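Local coordinates for protein putative alpha-L-fucosidase (Bacteroides thetaiotaomicron, PDB 4H41) that is a putative alpha-L-fucosidase, probably a glycoside hydrolase acting in the breakdown of host glycans, at residues Ser76-Phe81 and Leu120-Arg125. Residues are numbered along the deposited sequence; the frame is centred on the assembly and turned at random.
Sequences SGYRKF and LYDSGR
The Tyr121 ring meets 76-81 with its edge and gives its hydroxyl hydrogen to a backbone carbonyl, Tyr121 OH to Arg79 O at 2.6 Å, the acceptor lying in the ring plane. With CG anti to the backbone N (chi1 174°), Tyr121 CD1 lies 3.5 Å from Gly77 CA. Two backbone bonds flank Tyr78: Asp122 N donates to Gly77 O (3.0 Å), and Arg79 N to Asp122 O (2.8 Å), making a single parallel-type bridge between Tyr78 and Asp122. The Tyr78 ring and the Asp122 carboxylate lie alongside each other, their planes 61° apart, with Asp122 OD2 3.6 Å from Tyr78 CD1. The Arg79 guanidinium lies flat over Gly124, whose CA sits 3.5 Å above the centre of its plane, while Arg79 NE donates in the guanidinium plane to Tyr78 OH (3.0 Å).

In the second shell, Asp122 OD1 accepts from Gly124 N in an Asx turn, and OD2 accepts from Trp127 NE1 and is also hydrogen-bonded to His44 NE2, so the carboxylate is held at both oxygens. A salt bridge to Asp128 anchors Arg79 NH1, and Ser76 OG is tied to Gly119 O. The type II' turn from Tyr78 to Phe81 is closed by two backbone bonds between its end residues. The arrangement carries the parallel pairing of strands 70-73 and 115-119 on into the short hairpin and the loop that follow their C-terminal ends, the side on which TIM-barrel hydrolases generally carry their active sites.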
ATOM      1  N   SER B  76      25.042   3.695   4.752  1.00 19.18           N
ATOM      2  CA  SER B  76      25.468   3.223   6.048  1.00 18.44           C
ATOM      3  C   SER B  76      24.799   3.951   7.218  1.00 21.92           C
ATOM      4  O   SER B  76      24.757   3.427   8.332  1.00 22.50           O
ATOM      5  CB  SER B  76      26.985   3.290   6.170  1.00 18.39           C
ATOM      6  OG  SER B  76      27.490   4.587   5.912  1.00 23.91           O
ATOM      7  N   GLY B  77      24.245   5.109   6.938  1.00 20.32           N
ATOM      8  CA  GLY B  77      23.334   5.780   7.828  1.00 20.81           C
ATOM      9  C   GLY B  77      22.508   6.804   7.093  1.00 23.54           C
ATOM     10  O   GLY B  77      22.818   7.192   5.955  1.00 20.43           O
ATOM     11  N   TYR B  78      21.433   7.198   7.712  1.00 21.23           N
ATOM     12  CA  TYR B  78      20.561   8.232   7.186  1.00 20.02           C
ATOM     13  C   TYR B  78      20.117   9.094   8.360  1.00 23.17           C
ATOM     14  O   TYR B  78      19.383   8.612   9.230  1.00 19.89           O
ATOM     15  CB  TYR B  78      19.393   7.639   6.418  1.00 19.25           C
ATOM     16  CG  TYR B  78      18.444   8.706   5.931  1.00 22.96           C
ATOM     17  CD1 TYR B  78      18.906   9.807   5.206  1.00 24.53           C
ATOM     18  CD2 TYR B  78      17.098   8.667   6.264  1.00 23.79           C
ATOM     19  CE1 TYR B  78      18.044  10.821   4.805  1.00 24.35           C
ATOM     20  CE2 TYR B  78      16.223   9.675   5.860  1.00 25.61           C
ATOM     21  CZ  TYR B  78      16.703  10.752   5.139  1.00 29.44           C
ATOM     22  OH  TYR B  78      15.894  11.793   4.787  1.00 31.11           O
ATOM     23  N   ARG B  79      20.604  10.340   8.406  1.00 21.38           N
ATOM     24  CA  ARG B  79      20.326  11.257   9.516  1.00 22.68           C
ATOM     25  C   ARG B  79      20.736  10.552  10.837  1.00 24.73           C
ATOM     26  O   ARG B  79      21.902  10.165  10.936  1.00 24.28           O
ATOM     27  CB  ARG B  79      18.877  11.743   9.499  1.00 20.30           C
ATOM     28  CG  ARG B  79      18.534  12.554   8.246  1.00 24.39           C
ATOM     29  CD  ARG B  79      17.123  13.091   8.279  1.00 27.33           C
ATOM     30  NE  ARG B  79      16.709  13.672   7.006  1.00 28.95           N
ATOM     31  CZ  ARG B  79      16.872  14.938   6.618  1.00 35.13           C
ATOM     32  NH1 ARG B  79      17.472  15.813   7.409  1.00 30.52           N
ATOM     33  NH2 ARG B  79      16.450  15.330   5.422  1.00 27.16           N
ATOM     34  N   LYS B  80      19.830  10.312  11.816  1.00 22.05           N
ATOM     35  CA  LYS B  80      20.264   9.698  13.095  1.00 22.31           C
ATOM     36  C   LYS B  80      20.228   8.163  13.108  1.00 23.51           C
ATOM     37  O   LYS B  80      20.642   7.564  14.090  1.00 25.29           O
ATOM     38  CB  LYS B  80      19.465  10.255  14.254  1.00 25.04           C
ATOM     39  CG  LYS B  80      19.808  11.728  14.477  1.00 28.98           C
ATOM     40  CD  LYS B  80      19.235  12.285  15.781  1.00 33.76           C
ATOM     41  CE  LYS B  80      19.881  13.599  16.122  1.00 42.54           C
ATOM     42  NZ  LYS B  80      19.395  14.145  17.417  1.00 41.76           N
ATOM     43  N   PHE B  81      19.833   7.537  12.019  1.00 22.04           N
ATOM     44  CA  PHE B  81      19.807   6.071  11.932  1.00 21.74           C
ATOM     45  C   PHE B  81      21.103   5.570  11.303  1.00 25.88           C
ATOM     46  O   PHE B  81      21.638   6.204  10.393  1.00 22.35           O
ATOM     47  CB  PHE B  81      18.588   5.588  11.151  1.00 22.60           C
ATOM     48  CG  PHE B  81      17.315   5.733  11.935  1.00 24.03           C
ATOM     49  CD1 PHE B  81      16.928   4.759  12.842  1.00 28.57           C
ATOM     50  CD2 PHE B  81      16.566   6.893  11.859  1.00 25.99           C
ATOM     51  CE1 PHE B  81      15.803   4.934  13.641  1.00 28.30           C
ATOM     52  CE2 PHE B  81      15.390   7.035  12.602  1.00 28.81           C
ATOM     53  CZ  PHE B  81      15.066   6.098  13.556  1.00 26.52           C
ATOM     54  N   LEU B 120      27.910   5.068   1.344  1.00 19.34           N
ATOM     55  CA  LEU B 120      28.325   6.154   2.219  1.00 21.15           C
ATOM     56  C   LEU B 120      27.161   6.704   3.027  1.00 22.51           C
ATOM     57  O   LEU B 120      25.985   6.501   2.718  1.00 18.92           O
ATOM     58  CB  LEU B 120      29.013   7.273   1.401  1.00 21.61           C
ATOM     59  CG  LEU B 120      30.311   6.874   0.690  1.00 24.26           C
ATOM     60  CD1 LEU B 120      30.998   8.082   0.107  1.00 24.58           C
ATOM     61  CD2 LEU B 120      31.268   6.122   1.656  1.00 27.10           C
ATOM     62  N   TYR B 121      27.523   7.411   4.093  1.00 20.33           N
ATOM     63  CA  TYR B 121      26.573   7.983   5.022  1.00 20.93           C
ATOM     64  C   TYR B 121      25.825   9.161   4.372  1.00 22.81           C
ATOM     65  O   TYR B 121      26.432   9.975   3.676  1.00 22.93           O
ATOM     66  CB  TYR B 121      27.316   8.435   6.296  1.00 19.30           C
ATOM     67  CG  TYR B 121      26.456   9.173   7.291  1.00 21.89           C
ATOM     68  CD1 TYR B 121      25.437   8.526   7.978  1.00 22.82           C
ATOM     69  CD2 TYR B 121      26.625  10.533   7.508  1.00 23.06           C
ATOM     70  CE1 TYR B 121      24.617   9.214   8.878  1.00 21.73           C
ATOM     71  CE2 TYR B 121      25.812  11.232   8.391  1.00 25.39           C
ATOM     72  CZ  TYR B 121      24.794  10.575   9.060  1.00 26.53           C
ATOM     73  OH  TYR B 121      23.998  11.333   9.875  1.00 24.70           O
ATOM     74  N   ASP B 122      24.540   9.268   4.663  1.00 18.88           N
ATOM     75  CA  ASP B 122      23.666  10.343   4.195  1.00 19.07           C
ATOM     76  C   ASP B 122      23.195  11.139   5.413  1.00 24.21           C
ATOM     77  O   ASP B 122      22.349  10.672   6.184  1.00 22.67           O
ATOM     78  CB  ASP B 122      22.493   9.744   3.407  1.00 20.05           C
ATOM     79  CG  ASP B 122      21.540  10.759   2.781  1.00 21.80           C
ATOM     80  OD1 ASP B 122      21.644  11.967   3.111  1.00 22.41           O
ATOM     81  OD2 ASP B 122      20.640  10.340   2.041  1.00 23.79           O
ATOM     82  N   SER B 123      23.733  12.348   5.597  1.00 23.14           N
ATOM     83  CA  SER B 123      23.401  13.148   6.793  1.00 24.22           C
ATOM     84  C   SER B 123      22.062  13.853   6.753  1.00 26.16           C
ATOM     85  O   SER B 123      21.642  14.349   7.797  1.00 25.18           O
ATOM     86  CB  SER B 123      24.466  14.220   7.045  1.00 29.47           C
ATOM     87  OG  SER B 123      24.322  15.327   6.163  1.00 29.00           O
ATOM     88  N   GLY B 124      21.467  13.996   5.585  1.00 23.37           N
ATOM     89  CA  GLY B 124      20.236  14.749   5.395  1.00 23.46           C
ATOM     90  C   GLY B 124      20.476  16.203   5.012  1.00 28.48           C
ATOM     91  O   GLY B 124      19.569  16.858   4.509  1.00 26.46           O
ATOM     92  N   ARG B 125      21.706  16.722   5.194  1.00 26.57           N
ATOM     93  CA  ARG B 125      22.046  18.126   4.921  1.00 26.57           C
ATOM     94  C   ARG B 125      21.933  18.463   3.439  1.00 27.96           C
ATOM     95  O   ARG B 125      21.425  19.527   3.093  1.00 27.82           O
ATOM     96  CB  ARG B 125      23.467  18.454   5.403  1.00 25.57           C
ATOM     97  CG  ARG B 125      23.572  18.485   6.917  1.00 31.42           C
ATOM     98  CD  ARG B 125      24.972  18.892   7.375  1.00 39.71           C
ATOM     99  NE  ARG B 125      25.186  18.504   8.774  1.00 52.70           N
ATOM    100  CZ  ARG B 125      25.803  17.406   9.209  1.00 64.70           C
ATOM    101  NH1 ARG B 125      26.356  16.562   8.352  1.00 42.04           N
ATOM    102  NH2 ARG B 125      25.907  17.166  10.513  1.00 61.67           N
TER